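Local coordinates for protein kinase domain-containing protein (Chaetomium thermophilum, PDB 6Z3U) that probably phosphorylates serine and threonine residues, including those of RNA polymerase II C-terminal repeats, as the cyclin-dependent kinase of the CAK complex, at residues Arg90-Gly95 with Leu157-Ser162; Arg140-Leu145 with Gln166-Val171; Arg262-Leu267 with Leu364-Lys369; Val282-Ala287 with Pro294-Asn299. All coordinates share one frame; numbering follows the deposited sequence.

Overall arrangement
From the N terminus, contact 1 opens on strand 92-99 and closes on strand 157-162, bringing together the two outermost strands of the N-lobe sheet. Contact 2 opens before that closure, on helix 136-148, and closes after it, on strand 168-172, so the two contacts cross. They touch where Ile-158 and Ser-159 pair with Val-171. On the far side of the chain's centre, contact 3 joins helix 264-267 to the loop after helix 353-363 in the C-lobe. Contact 4 lies wholly within that span and ties helix 276-291 to the loop that follows it. Leu-364 of contact 3 packs on Gly-283, Met-284 and Phe-295 of contact 4.

Contact 1 (Arg90-Gly95 with Leu157-Ser162); sequences RKYIKG and LISVFS
Ile-158 meets the phenol end of Tyr-92. Ile-158 CG2, anti to the backbone N (the CG1 branch has chi1 -69°), lies 3.8 Å from Tyr-92 CZ and comes close to the hydroxyl too. The methyl sits obliquely to the ring, and the two side chains cross at a slant. Ser-159 follows one step on. Ser-159 CB is 3.9 Å from Tyr-92 CE1, again oblique to the ring. Its OG turns to another partner, a hydrogen bond to Glu-88 OE1 from the helix before the first strand. Ile-158 and Ser-159 both face Val-171 in a classic beta bulge. Tyr-92 also touches Val-171. Val-160 points away from the tyrosine, and there packs on Phe-181 of the cyclin chain. Phe-161 turns back toward the first strand, but Phe-161 CE2 stays 4.8 Å from Tyr-92 CD1; the ring packs on Val-171 and on Asn-85 and Lys-89 of helix 80-89. Cut back to alanine, Tyr-92 would probably no longer reach Ile-158 CG2 and Ser-159 CB, which would lose their cover from strand 92-99. The CA atoms of Tyr-92 and Ser-159 are 9.6 Å apart, so one long side chain does the bridging. The strands are the two outermost of the curled five-stranded antiparallel sheet of the protein kinase N-lobe, and they meet across its face away from helix 136-148.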
loop_
_atom_site.group_PDB
_atom_site.type_symbol
_atom_site.label_atom_id
_atom_site.label_comp_id
_atom_site.label_asym_id
_atom_site.label_seq_id
_atom_site.Cartn_x
_atom_site.Cartn_y
_atom_site.Cartn_z
ATOM N N ARG B 90 13.411 0.511 -22.383
ATOM C CA ARG B 90 13.405 0.836 -23.804
ATOM C C ARG B 90 12.044 1.321 -24.282
ATOM O O ARG B 90 11.963 1.957 -25.338
ATOM C CB ARG B 90 13.827 -0.380 -24.635
ATOM C CG ARG B 90 15.330 -0.499 -24.844
ATOM C CD ARG B 90 15.688 -1.538 -25.911
ATOM N NE ARG B 90 15.690 -2.907 -25.392
ATOM C CZ ARG B 90 14.717 -3.801 -25.576
ATOM N NH1 ARG B 90 13.633 -3.495 -26.278
ATOM N NH2 ARG B 90 14.836 -5.013 -25.052
ATOM N N LYS B 91 10.975 1.033 -23.536
ATOM C CA LYS B 91 9.640 1.432 -23.963
ATOM C C LYS B 91 9.452 2.943 -23.946
ATOM O O LYS B 91 8.573 3.452 -24.649
ATOM C CB LYS B 91 8.586 0.756 -23.084
ATOM C CG LYS B 91 8.055 -0.540 -23.680
ATOM C CD LYS B 91 6.988 -1.182 -22.809
ATOM C CE LYS B 91 6.656 -2.583 -23.304
ATOM N NZ LYS B 91 5.724 -3.305 -22.395
ATOM N N TYR B 92 10.255 3.669 -23.173
ATOM C CA TYR B 92 10.086 5.106 -23.004
ATOM C C TYR B 92 11.415 5.791 -23.270
ATOM O O TYR B 92 12.446 5.392 -22.719
ATOM C CB TYR B 92 9.567 5.420 -21.600
ATOM C CG TYR B 92 8.289 4.679 -21.286
ATOM C CD1 TYR B 92 8.302 3.529 -20.506
ATOM C CD2 TYR B 92 7.073 5.106 -21.799
ATOM C CE1 TYR B 92 7.138 2.838 -20.230
ATOM C CE2 TYR B 92 5.902 4.423 -21.526
ATOM C CZ TYR B 92 5.940 3.289 -20.743
ATOM O OH TYR B 92 4.778 2.603 -20.470
ATOM N N ILE B 93 11.386 6.816 -24.116
ATOM C CA ILE B 93 12.580 7.544 -24.531
ATOM C C ILE B 93 12.699 8.790 -23.668
ATOM O O ILE B 93 11.779 9.616 -23.626
ATOM C CB ILE B 93 12.512 7.910 -26.022
ATOM C CG1 ILE B 93 12.505 6.639 -26.874
ATOM C CG2 ILE B 93 13.673 8.814 -26.399
ATOM C CD1 ILE B 93 11.956 6.841 -28.268
ATOM N N LYS B 94 13.841 8.948 -23.005
ATOM C CA LYS B 94 14.042 10.073 -22.101
ATOM C C LYS B 94 14.402 11.327 -22.888
ATOM O O LYS B 94 15.138 11.268 -23.877
ATOM C CB LYS B 94 15.139 9.746 -21.085
ATOM C CG LYS B 94 14.839 10.243 -19.677
ATOM C CD LYS B 94 15.891 9.798 -18.668
ATOM C CE LYS B 94 17.226 10.494 -18.884
ATOM N NZ LYS B 94 18.261 10.008 -17.929
ATOM N N GLY B 95 13.867 12.466 -22.447
ATOM C CA GLY B 95 14.057 13.736 -23.123
ATOM C C GLY B 95 14.581 14.807 -22.182
ATOM O O GLY B 95 15.475 14.576 -21.366
ATOM N N LEU B 157 0.456 6.030 -12.476
ATOM C CA LEU B 157 1.773 5.397 -12.560
ATOM C C LEU B 157 1.743 4.450 -13.754
ATOM O O LEU B 157 1.155 3.369 -13.692
ATOM C CB LEU B 157 2.106 4.673 -11.262
ATOM C CG LEU B 157 3.478 4.000 -11.201
ATOM C CD1 LEU B 157 4.591 5.021 -11.342
ATOM C CD2 LEU B 157 3.632 3.230 -9.909
ATOM N N ILE B 158 2.370 4.868 -14.855
ATOM C CA ILE B 158 2.295 4.090 -16.087
ATOM C C ILE B 158 3.154 2.837 -15.995
ATOM O O ILE B 158 2.737 1.752 -16.421
ATOM C CB ILE B 158 2.700 4.962 -17.289
ATOM C CG1 ILE B 158 1.629 6.024 -17.540
ATOM C CG2 ILE B 158 2.935 4.090 -18.515
ATOM C CD1 ILE B 158 2.068 7.144 -18.451
ATOM N N SER B 159 4.361 2.957 -15.449
ATOM C CA SER B 159 5.292 1.838 -15.414
ATOM C C SER B 159 6.376 2.128 -14.387
ATOM O O SER B 159 6.539 3.259 -13.926
ATOM C CB SER B 159 5.897 1.585 -16.798
ATOM O OG SER B 159 6.902 0.590 -16.747
ATOM N N VAL B 160 7.119 1.079 -14.036
ATOM C CA VAL B 160 8.250 1.173 -13.120
ATOM C C VAL B 160 9.361 0.279 -13.650
ATOM O O VAL B 160 9.110 -0.862 -14.049
ATOM C CB VAL B 160 7.872 0.756 -11.685
ATOM C CG1 VAL B 160 9.077 0.857 -10.760
ATOM C CG2 VAL B 160 6.737 1.615 -11.167
ATOM N N PHE B 161 10.587 0.794 -13.652
ATOM C CA PHE B 161 11.740 0.008 -14.062
ATOM C C PHE B 161 12.962 0.497 -13.299
ATOM O O PHE B 161 13.012 1.636 -12.827
ATOM C CB PHE B 161 11.982 0.104 -15.574
ATOM C CG PHE B 161 12.277 1.498 -16.056
ATOM C CD1 PHE B 161 13.568 2.004 -16.011
ATOM C CD2 PHE B 161 11.268 2.301 -16.561
ATOM C CE1 PHE B 161 13.843 3.285 -16.452
ATOM C CE2 PHE B 161 11.539 3.583 -17.006
ATOM C CZ PHE B 161 12.828 4.074 -16.951
ATOM N N SER B 162 13.955 -0.379 -13.195
ATOM C CA SER B 162 15.200 -0.070 -12.509
ATOM C C SER B 162 16.250 0.366 -13.523
ATOM O O SER B 162 16.314 -0.165 -14.636
ATOM C CB SER B 162 15.696 -1.280 -11.717
ATOM O OG SER B 162 15.919 -2.385 -12.572
#

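Contact 2 (Arg140-Leu145 with Gln166-Val171); sequences RELKYL and QNLNLV
Leu-142 and Leu-170 bury the most surface here, with Leu-168 next. Leu-142 sits on helix 136-148, the C helix of the kinase N-lobe, and splits its two methyls between two strand residues. Leu-142 CD1 reaches Leu-170 CD2 at 3.5 Å. Leu-142 CD2 meets Leu-168 CD2 at 3.9 Å, the two side chains tip to tip. Leu-168 and Leu-170 are two apart on the strand, so both point toward the helix. Leu-170 has CG anti to its carbonyl carbon (chi1 -55°), which brings its CD2 to the Leu-142 methyl. The axes of 140-145 and 168-171 approach to 10.8 Å at 34°, a gap that leucine side chains fill. Val-160 of the neighbouring strand 157-162 also touches Leu-142 and Leu-168, and Leu-168 reaches Phe-181 of the cyclin chain.

Glu-141 lies at the border of this apolar patch, with Glu-141 OE1 4.4 Å from Leu-170 CD1. The leucines give the helix close but non-specific packing. The Glu-141 carboxylate is fixed from outside the two segments, by a salt bridge from OE1 to Lys-122, predicted to bind ATP, and a bond from Phe-239 N to OE2; apolar surroundings would probably strengthen its attraction to the lysine.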
loop_
_atom_site.group_PDB
_atom_site.type_symbol
_atom_site.label_atom_id
_atom_site.label_comp_id
_atom_site.label_asym_id
_atom_site.label_seq_id
_atom_site.Cartn_x
_atom_site.Cartn_y
_atom_site.Cartn_z
ATOM N N ARG B 140 6.377 4.244 -0.254
ATOM C CA ARG B 140 4.954 4.564 -0.204
ATOM C C ARG B 140 4.413 4.883 -1.592
ATOM O O ARG B 140 3.351 4.384 -1.985
ATOM C CB ARG B 140 4.715 5.733 0.753
ATOM C CG ARG B 140 4.831 5.358 2.222
ATOM C CD ARG B 140 4.995 6.574 3.119
ATOM N NE ARG B 140 4.954 6.204 4.531
ATOM C CZ ARG B 140 5.527 6.897 5.511
ATOM N NH1 ARG B 140 6.209 8.003 5.243
ATOM N NH2 ARG B 140 5.423 6.475 6.764
ATOM N N GLU B 141 5.123 5.725 -2.347
ATOM C CA GLU B 141 4.672 6.056 -3.694
ATOM C C GLU B 141 4.555 4.801 -4.549
ATOM O O GLU B 141 3.565 4.606 -5.259
ATOM C CB GLU B 141 5.631 7.061 -4.337
ATOM C CG GLU B 141 5.556 8.467 -3.750
ATOM C CD GLU B 141 5.418 9.543 -4.813
ATOM O OE1 GLU B 141 6.428 9.856 -5.478
ATOM O OE2 GLU B 141 4.301 10.081 -4.975
ATOM N N LEU B 142 5.562 3.931 -4.483
ATOM C CA LEU B 142 5.551 2.721 -5.299
ATOM C C LEU B 142 4.351 1.843 -4.968
ATOM O O LEU B 142 3.749 1.236 -5.861
ATOM C CB LEU B 142 6.856 1.954 -5.090
ATOM C CG LEU B 142 7.407 1.150 -6.267
ATOM C CD1 LEU B 142 7.455 1.995 -7.526
ATOM C CD2 LEU B 142 8.793 0.620 -5.931
ATOM N N LYS B 143 3.991 1.762 -3.687
ATOM C CA LYS B 143 2.893 0.902 -3.266
ATOM C C LYS B 143 1.537 1.505 -3.613
ATOM O O LYS B 143 0.711 0.857 -4.264
ATOM C CB LYS B 143 2.992 0.647 -1.760
ATOM C CG LYS B 143 1.842 -0.160 -1.168
ATOM C CD LYS B 143 1.954 -0.244 0.354
ATOM C CE LYS B 143 0.810 -1.047 0.959
ATOM N NZ LYS B 143 0.829 -1.016 2.449
ATOM N N TYR B 144 1.292 2.746 -3.195
ATOM C CA TYR B 144 -0.062 3.285 -3.233
ATOM C C TYR B 144 -0.435 3.846 -4.598
ATOM O O TYR B 144 -1.612 3.802 -4.974
ATOM C CB TYR B 144 -0.218 4.351 -2.150
ATOM C CG TYR B 144 -0.102 3.784 -0.754
ATOM C CD1 TYR B 144 -0.869 2.693 -0.363
ATOM C CD2 TYR B 144 0.786 4.320 0.166
ATOM C CE1 TYR B 144 -0.764 2.161 0.908
ATOM C CE2 TYR B 144 0.899 3.795 1.441
ATOM C CZ TYR B 144 0.120 2.715 1.806
ATOM O OH TYR B 144 0.227 2.188 3.071
ATOM N N LEU B 145 0.529 4.370 -5.356
ATOM C CA LEU B 145 0.217 4.823 -6.708
ATOM C C LEU B 145 -0.248 3.659 -7.575
ATOM O O LEU B 145 -1.128 3.821 -8.429
ATOM C CB LEU B 145 1.431 5.514 -7.328
ATOM C CG LEU B 145 1.773 6.897 -6.768
ATOM C CD1 LEU B 145 3.046 7.428 -7.406
ATOM C CD2 LEU B 145 0.628 7.873 -6.983
ATOM N N GLN B 166 21.322 1.289 -10.726
ATOM C CA GLN B 166 20.586 0.802 -9.559
ATOM C C GLN B 166 19.728 1.901 -8.937
ATOM O O GLN B 166 19.596 1.999 -7.716
ATOM C CB GLN B 166 21.541 0.203 -8.527
ATOM C CG GLN B 166 22.417 -0.907 -9.090
ATOM C CD GLN B 166 21.608 -2.040 -9.698
ATOM O OE1 GLN B 166 20.770 -2.650 -9.032
ATOM N NE2 GLN B 166 21.854 -2.324 -10.974
ATOM N N ASN B 167 19.136 2.734 -9.787
ATOM C CA ASN B 167 18.209 3.769 -9.359
ATOM C C ASN B 167 16.791 3.392 -9.763
ATOM O O ASN B 167 16.569 2.599 -10.681
ATOM C CB ASN B 167 18.583 5.129 -9.955
ATOM C CG ASN B 167 19.531 5.909 -9.068
ATOM O OD1 ASN B 167 20.112 5.364 -8.127
ATOM N ND2 ASN B 167 19.685 7.197 -9.355
ATOM N N LEU B 168 15.828 3.971 -9.055
ATOM C CA LEU B 168 14.417 3.688 -9.273
ATOM C C LEU B 168 13.816 4.742 -10.193
ATOM O O LEU B 168 14.055 5.942 -10.012
ATOM C CB LEU B 168 13.666 3.654 -7.944
ATOM C CG LEU B 168 12.206 3.210 -8.004
ATOM C CD1 LEU B 168 12.099 1.787 -8.527
ATOM C CD2 LEU B 168 11.560 3.331 -6.634
ATOM N N ASN B 169 13.036 4.296 -11.171
ATOM C CA ASN B 169 12.426 5.184 -12.152
ATOM C C ASN B 169 10.923 4.968 -12.169
ATOM O O ASN B 169 10.456 3.826 -12.222
ATOM C CB ASN B 169 13.004 4.951 -13.552
ATOM C CG ASN B 169 14.498 5.188 -13.612
ATOM O OD1 ASN B 169 15.288 4.281 -13.361
ATOM N ND2 ASN B 169 14.893 6.414 -13.942
ATOM N N LEU B 170 10.173 6.065 -12.125
ATOM C CA LEU B 170 8.718 6.035 -12.180
ATOM C C LEU B 170 8.259 6.715 -13.461
ATOM O O LEU B 170 8.511 7.908 -13.660
ATOM C CB LEU B 170 8.107 6.740 -10.972
ATOM C CG LEU B 170 8.540 6.254 -9.591
ATOM C CD1 LEU B 170 7.765 7.004 -8.518
ATOM C CD2 LEU B 170 8.350 4.755 -9.456
ATOM N N VAL B 171 7.574 5.964 -14.315
ATOM C CA VAL B 171 6.982 6.509 -15.530
ATOM C C VAL B 171 5.576 6.966 -15.167
ATOM O O VAL B 171 4.695 6.143 -14.904
ATOM C CB VAL B 171 6.965 5.479 -16.663
ATOM C CG1 VAL B 171 6.495 6.123 -17.955
ATOM C CG2 VAL B 171 8.345 4.860 -16.838
#

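Contact 3 (Arg262-Leu267 with Leu364-Lys369); sequences RPPELL and LQLDPK
Glu-265 OE1 and Leu-366 O share one donor group, Arg-371 NH2: a salt bridge to the first, a hydrogen bond to the second. The same guanidinium gives NE to Gln-365 O. Glu-265 closes the Pro-Pro-Glu sequence that stands for the APE motif in cyclin-dependent kinases. Its ion pair with the arginine of the later C-lobe loop is the bridge known throughout the protein kinase family. The two acceptors lie close together, Glu-265 OE1 being 4.0 Å from Leu-366 O, and the shared arginine would probably ease the repulsion between the carboxylate and the carbonyl dipole.

The rest of the contact is van der Waals, prolines lying mainly against polar groups. Pro-368 comes up against the carboxylate of Glu-265 from the opposite direction, and Pro-368 CB is 3.4 Å from Glu-265 OE2. Pro-368 CG lies 3.8 Å from Glu-265 CD. The glutamate reaches this place with CG set between its backbone N and carbonyl carbon (chi1 64°) and a bend at chi2. Pro-264, the first residue of helix 264-267, rests its ring on segment 364-369: Pro-264 CG is 3.7 Å from Leu-366 O and 4.4 Å from Leu-366 CD2. Behind it, Pro-263 is the N-cap and its O accepts from Leu-267 N. Gly-39 of the RING-type domain-containing protein chain packs on both Glu-265 and Pro-368, so the contact also borders a subunit interface. An Asx turn shapes the loop at its end: Lys-369 N donates to Asp-367 OD1 at 3.2 Å, meeting the oxygen from above the carboxylate plane.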
loop_
_atom_site.group_PDB
_atom_site.type_symbol
_atom_site.label_atom_id
_atom_site.label_comp_id
_atom_site.label_asym_id
_atom_site.label_seq_id
_atom_site.Cartn_x
_atom_site.Cartn_y
_atom_site.Cartn_z
ATOM N N ARG B 262 -2.797 20.854 8.820
ATOM C CA ARG B 262 -2.867 19.771 9.798
ATOM C C ARG B 262 -4.130 19.917 10.639
ATOM O O ARG B 262 -4.410 21.011 11.139
ATOM C CB ARG B 262 -1.651 19.799 10.720
ATOM C CG ARG B 262 -1.348 18.472 11.398
ATOM C CD ARG B 262 -0.302 18.625 12.498
ATOM N NE ARG B 262 0.877 19.382 12.088
ATOM C CZ ARG B 262 1.878 18.900 11.360
ATOM N NH1 ARG B 262 1.860 17.644 10.940
ATOM N NH2 ARG B 262 2.903 19.684 11.053
ATOM N N PRO B 263 -4.909 18.854 10.828
ATOM C CA PRO B 263 -6.123 18.970 11.642
ATOM C C PRO B 263 -5.778 19.090 13.114
ATOM O O PRO B 263 -4.653 18.766 13.526
ATOM C CB PRO B 263 -6.874 17.663 11.347
ATOM C CG PRO B 263 -5.806 16.698 10.988
ATOM C CD PRO B 263 -4.739 17.494 10.284
ATOM N N PRO B 264 -6.723 19.540 13.945
ATOM C CA PRO B 264 -6.404 19.709 15.373
ATOM C C PRO B 264 -6.059 18.408 16.078
ATOM O O PRO B 264 -5.189 18.401 16.958
ATOM C CB PRO B 264 -7.677 20.356 15.941
ATOM C CG PRO B 264 -8.754 20.049 14.948
ATOM C CD PRO B 264 -8.079 20.009 13.615
ATOM N N GLU B 265 -6.722 17.303 15.729
ATOM C CA GLU B 265 -6.442 16.047 16.415
ATOM C C GLU B 265 -5.000 15.606 16.195
ATOM O O GLU B 265 -4.394 15.001 17.087
ATOM C CB GLU B 265 -7.424 14.963 15.961
ATOM C CG GLU B 265 -7.340 14.556 14.492
ATOM C CD GLU B 265 -8.369 15.255 13.619
ATOM O OE1 GLU B 265 -8.756 16.399 13.940
ATOM O OE2 GLU B 265 -8.797 14.652 12.610
ATOM N N LEU B 266 -4.426 15.914 15.030
ATOM C CA LEU B 266 -3.022 15.594 14.790
ATOM C C LEU B 266 -2.107 16.590 15.493
ATOM O O LEU B 266 -1.049 16.208 16.007
ATOM C CB LEU B 266 -2.736 15.567 13.289
ATOM C CG LEU B 266 -2.694 14.183 12.633
ATOM C CD1 LEU B 266 -3.868 13.319 13.066
ATOM C CD2 LEU B 266 -2.667 14.311 11.117
ATOM N N LEU B 267 -2.504 17.865 15.537
ATOM C CA LEU B 267 -1.751 18.840 16.317
ATOM C C LEU B 267 -1.675 18.427 17.779
ATOM O O LEU B 267 -0.686 18.721 18.460
ATOM C CB LEU B 267 -2.394 20.224 16.194
ATOM C CG LEU B 267 -2.221 20.959 14.860
ATOM C CD1 LEU B 267 -3.270 22.037 14.704
ATOM C CD2 LEU B 267 -0.830 21.563 14.752
ATOM N N LEU B 364 -14.475 21.634 8.383
ATOM C CA LEU B 364 -13.641 22.216 9.426
ATOM C C LEU B 364 -14.285 22.065 10.800
ATOM O O LEU B 364 -14.246 22.976 11.629
ATOM C CB LEU B 364 -13.357 23.685 9.128
ATOM C CG LEU B 364 -12.721 23.957 7.763
ATOM C CD1 LEU B 364 -12.378 25.436 7.612
ATOM C CD2 LEU B 364 -11.486 23.092 7.551
ATOM N N GLN B 365 -14.893 20.909 11.051
ATOM C CA GLN B 365 -15.380 20.582 12.382
ATOM C C GLN B 365 -14.212 20.148 13.256
ATOM O O GLN B 365 -13.388 19.325 12.843
ATOM C CB GLN B 365 -16.434 19.479 12.316
ATOM C CG GLN B 365 -17.708 19.888 11.598
ATOM C CD GLN B 365 -18.415 21.030 12.296
ATOM O OE1 GLN B 365 -18.934 20.873 13.401
ATOM N NE2 GLN B 365 -18.428 22.192 11.657
ATOM N N LEU B 366 -14.148 20.697 14.468
ATOM C CA LEU B 366 -13.030 20.399 15.356
ATOM C C LEU B 366 -12.976 18.915 15.690
ATOM O O LEU B 366 -11.942 18.261 15.507
ATOM C CB LEU B 366 -13.143 21.242 16.625
ATOM C CG LEU B 366 -13.067 22.751 16.387
ATOM C CD1 LEU B 366 -13.512 23.512 17.620
ATOM C CD2 LEU B 366 -11.656 23.153 15.990
ATOM N N ASP B 367 -14.079 18.364 16.174
ATOM C CA ASP B 367 -14.123 16.945 16.503
ATOM C C ASP B 367 -14.183 16.138 15.212
ATOM O O ASP B 367 -15.161 16.262 14.463
ATOM C CB ASP B 367 -15.331 16.653 17.383
ATOM C CG ASP B 367 -15.295 15.263 17.977
ATOM O OD1 ASP B 367 -14.494 14.429 17.509
ATOM O OD2 ASP B 367 -16.068 15.008 18.924
ATOM N N PRO B 368 -13.179 15.311 14.903
ATOM C CA PRO B 368 -13.207 14.580 13.624
ATOM C C PRO B 368 -14.398 13.655 13.480
ATOM O O PRO B 368 -14.741 13.284 12.349
ATOM C CB PRO B 368 -11.885 13.798 13.630
ATOM C CG PRO B 368 -11.486 13.718 15.059
ATOM C CD PRO B 368 -11.992 14.971 15.707
ATOM N N LYS B 369 -15.036 13.265 14.584
ATOM C CA LYS B 369 -16.190 12.377 14.497
ATOM C C LYS B 369 -17.376 13.055 13.821
ATOM O O LYS B 369 -18.128 12.397 13.092
ATOM C CB LYS B 369 -16.571 11.893 15.896
ATOM C CG LYS B 369 -15.491 11.053 16.566
ATOM C CD LYS B 369 -15.856 10.694 17.996
ATOM C CE LYS B 369 -15.670 11.876 18.941
ATOM N NZ LYS B 369 -16.191 11.601 20.318
#

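Contact 4 (Val282-Ala287 with Pro294-Asn299); sequences VGMVFA and PFLPGN
Helix 282-287 and the loop at 294-299 come nearest at Ala-287 and Phe-295, whose CA atoms are 6.2 Å apart. Phe-295 sets its CG anti to the backbone N (chi1 -175°), and its ring base settles against the helix. Ala-287 CB lies 4.0 Å from Phe-295 CB, on an oblique line to the ring. Met-284, one turn earlier, comes in at the ring edge. Met-284 SD is 3.7 Å from Phe-295 CD2 and near the ring plane, 77° off the normal, which makes a Met-aromatic contact. The helix is the F helix, the buried central helix of the kinase C-lobe, and the loop leads on to helix 301-311. The methionine chain bends at chi2 (-62°), and Met-284 CE reaches past the ring to Leu-296 CD1 at 3.6 Å. Leu-296 in turn lays its CD2 over the centre of one face of the Phe-295 ring. With only the methyl of an alanine at Met-284, the Phe-295 edge and Leu-296 CD1 would probably lose their shared neighbour, opening a gap between helix and loop. Phe-349 of helix 342-349 packs edge-to-face with Phe-295. Past Leu-296 the loop bends in an inverse gamma turn centred on Pro-297, with a weak bond from Gly-298 N to Leu-296 O.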
loop_
_atom_site.group_PDB
_atom_site.type_symbol
_atom_site.label_atom_id
_atom_site.label_comp_id
_atom_site.label_asym_id
_atom_site.label_seq_id
_atom_site.Cartn_x
_atom_site.Cartn_y
_atom_site.Cartn_z
ATOM N N VAL B 282 -8.533 19.212 3.020
ATOM C CA VAL B 282 -9.368 19.666 1.912
ATOM C C VAL B 282 -10.081 20.956 2.288
ATOM O O VAL B 282 -10.148 21.903 1.495
ATOM C CB VAL B 282 -10.362 18.565 1.510
ATOM C CG1 VAL B 282 -11.425 19.121 0.587
ATOM C CG2 VAL B 282 -9.623 17.424 0.845
ATOM N N GLY B 283 -10.619 21.017 3.507
ATOM C CA GLY B 283 -11.258 22.241 3.955
ATOM C C GLY B 283 -10.331 23.438 3.888
ATOM O O GLY B 283 -10.756 24.546 3.557
ATOM N N MET B 284 -9.049 23.233 4.199
ATOM C CA MET B 284 -8.088 24.329 4.122
ATOM C C MET B 284 -7.749 24.680 2.679
ATOM O O MET B 284 -7.522 25.856 2.369
ATOM C CB MET B 284 -6.822 23.973 4.901
ATOM C CG MET B 284 -7.033 23.933 6.406
ATOM S SD MET B 284 -7.533 25.541 7.051
ATOM C CE MET B 284 -8.403 25.068 8.541
ATOM N N VAL B 285 -7.702 23.686 1.790
ATOM C CA VAL B 285 -7.525 23.978 0.370
ATOM C C VAL B 285 -8.752 24.695 -0.175
ATOM O O VAL B 285 -8.640 25.643 -0.962
ATOM C CB VAL B 285 -7.230 22.684 -0.409
ATOM C CG1 VAL B 285 -7.292 22.936 -1.902
ATOM C CG2 VAL B 285 -5.869 22.131 -0.021
ATOM N N PHE B 286 -9.943 24.260 0.237
ATOM C CA PHE B 286 -11.162 24.962 -0.151
ATOM C C PHE B 286 -11.106 26.413 0.306
ATOM O O PHE B 286 -11.331 27.337 -0.485
ATOM C CB PHE B 286 -12.373 24.247 0.449
ATOM C CG PHE B 286 -13.699 24.676 -0.124
ATOM C CD1 PHE B 286 -13.779 25.597 -1.152
ATOM C CD2 PHE B 286 -14.874 24.156 0.393
ATOM C CE1 PHE B 286 -15.004 25.985 -1.661
ATOM C CE2 PHE B 286 -16.102 24.539 -0.111
ATOM C CZ PHE B 286 -16.166 25.456 -1.138
ATOM N N ALA B 287 -10.784 26.633 1.581
ATOM C CA ALA B 287 -10.721 27.995 2.100
ATOM C C ALA B 287 -9.636 28.798 1.401
ATOM O O ALA B 287 -9.832 29.978 1.093
ATOM C CB ALA B 287 -10.481 27.974 3.609
ATOM N N PRO B 294 -3.354 31.298 2.217
ATOM C CA PRO B 294 -3.560 30.271 3.245
ATOM C C PRO B 294 -4.471 30.779 4.354
ATOM O O PRO B 294 -4.340 31.912 4.823
ATOM C CB PRO B 294 -2.144 29.985 3.759
ATOM C CG PRO B 294 -1.226 30.485 2.686
ATOM C CD PRO B 294 -1.930 31.645 2.055
ATOM N N PHE B 295 -5.419 29.932 4.757
ATOM C CA PHE B 295 -6.376 30.330 5.785
ATOM C C PHE B 295 -5.678 30.531 7.126
ATOM O O PHE B 295 -5.756 31.607 7.728
ATOM C CB PHE B 295 -7.483 29.281 5.901
ATOM C CG PHE B 295 -8.590 29.659 6.852
ATOM C CD1 PHE B 295 -8.829 30.982 7.183
ATOM C CD2 PHE B 295 -9.388 28.680 7.422
ATOM C CE1 PHE B 295 -9.844 31.322 8.055
ATOM C CE2 PHE B 295 -10.403 29.015 8.296
ATOM C CZ PHE B 295 -10.631 30.337 8.613
ATOM N N LEU B 296 -4.984 29.493 7.609
ATOM C CA LEU B 296 -4.287 29.507 8.891
ATOM C C LEU B 296 -2.819 29.158 8.642
ATOM O O LEU B 296 -2.425 27.992 8.761
ATOM C CB LEU B 296 -4.907 28.513 9.873
ATOM C CG LEU B 296 -6.426 28.566 10.015
ATOM C CD1 LEU B 296 -6.917 27.413 10.878
ATOM C CD2 LEU B 296 -6.861 29.897 10.595
ATOM N N PRO B 297 -1.992 30.144 8.293
ATOM C CA PRO B 297 -0.562 29.864 8.050
ATOM C C PRO B 297 0.283 30.064 9.304
ATOM O O PRO B 297 1.048 31.030 9.450
ATOM C CB PRO B 297 -0.222 30.860 6.936
ATOM C CG PRO B 297 -1.252 31.972 7.055
ATOM C CD PRO B 297 -2.306 31.557 8.049
ATOM N N GLY B 298 0.140 29.134 10.244
ATOM C CA GLY B 298 0.929 29.192 11.459
ATOM C C GLY B 298 2.368 28.781 11.201
ATOM O O GLY B 298 2.651 27.897 10.392
ATOM N N ASN B 299 3.287 29.444 11.898
ATOM C CA ASN B 299 4.705 29.137 11.784
ATOM C C ASN B 299 5.173 28.100 12.797
ATOM O O ASN B 299 6.272 27.559 12.641
ATOM C CB ASN B 299 5.529 30.417 11.949
ATOM C CG ASN B 299 5.141 31.491 10.952
ATOM O OD1 ASN B 299 4.836 32.623 11.328
ATOM N ND2 ASN B 299 5.141 31.137 9.671
#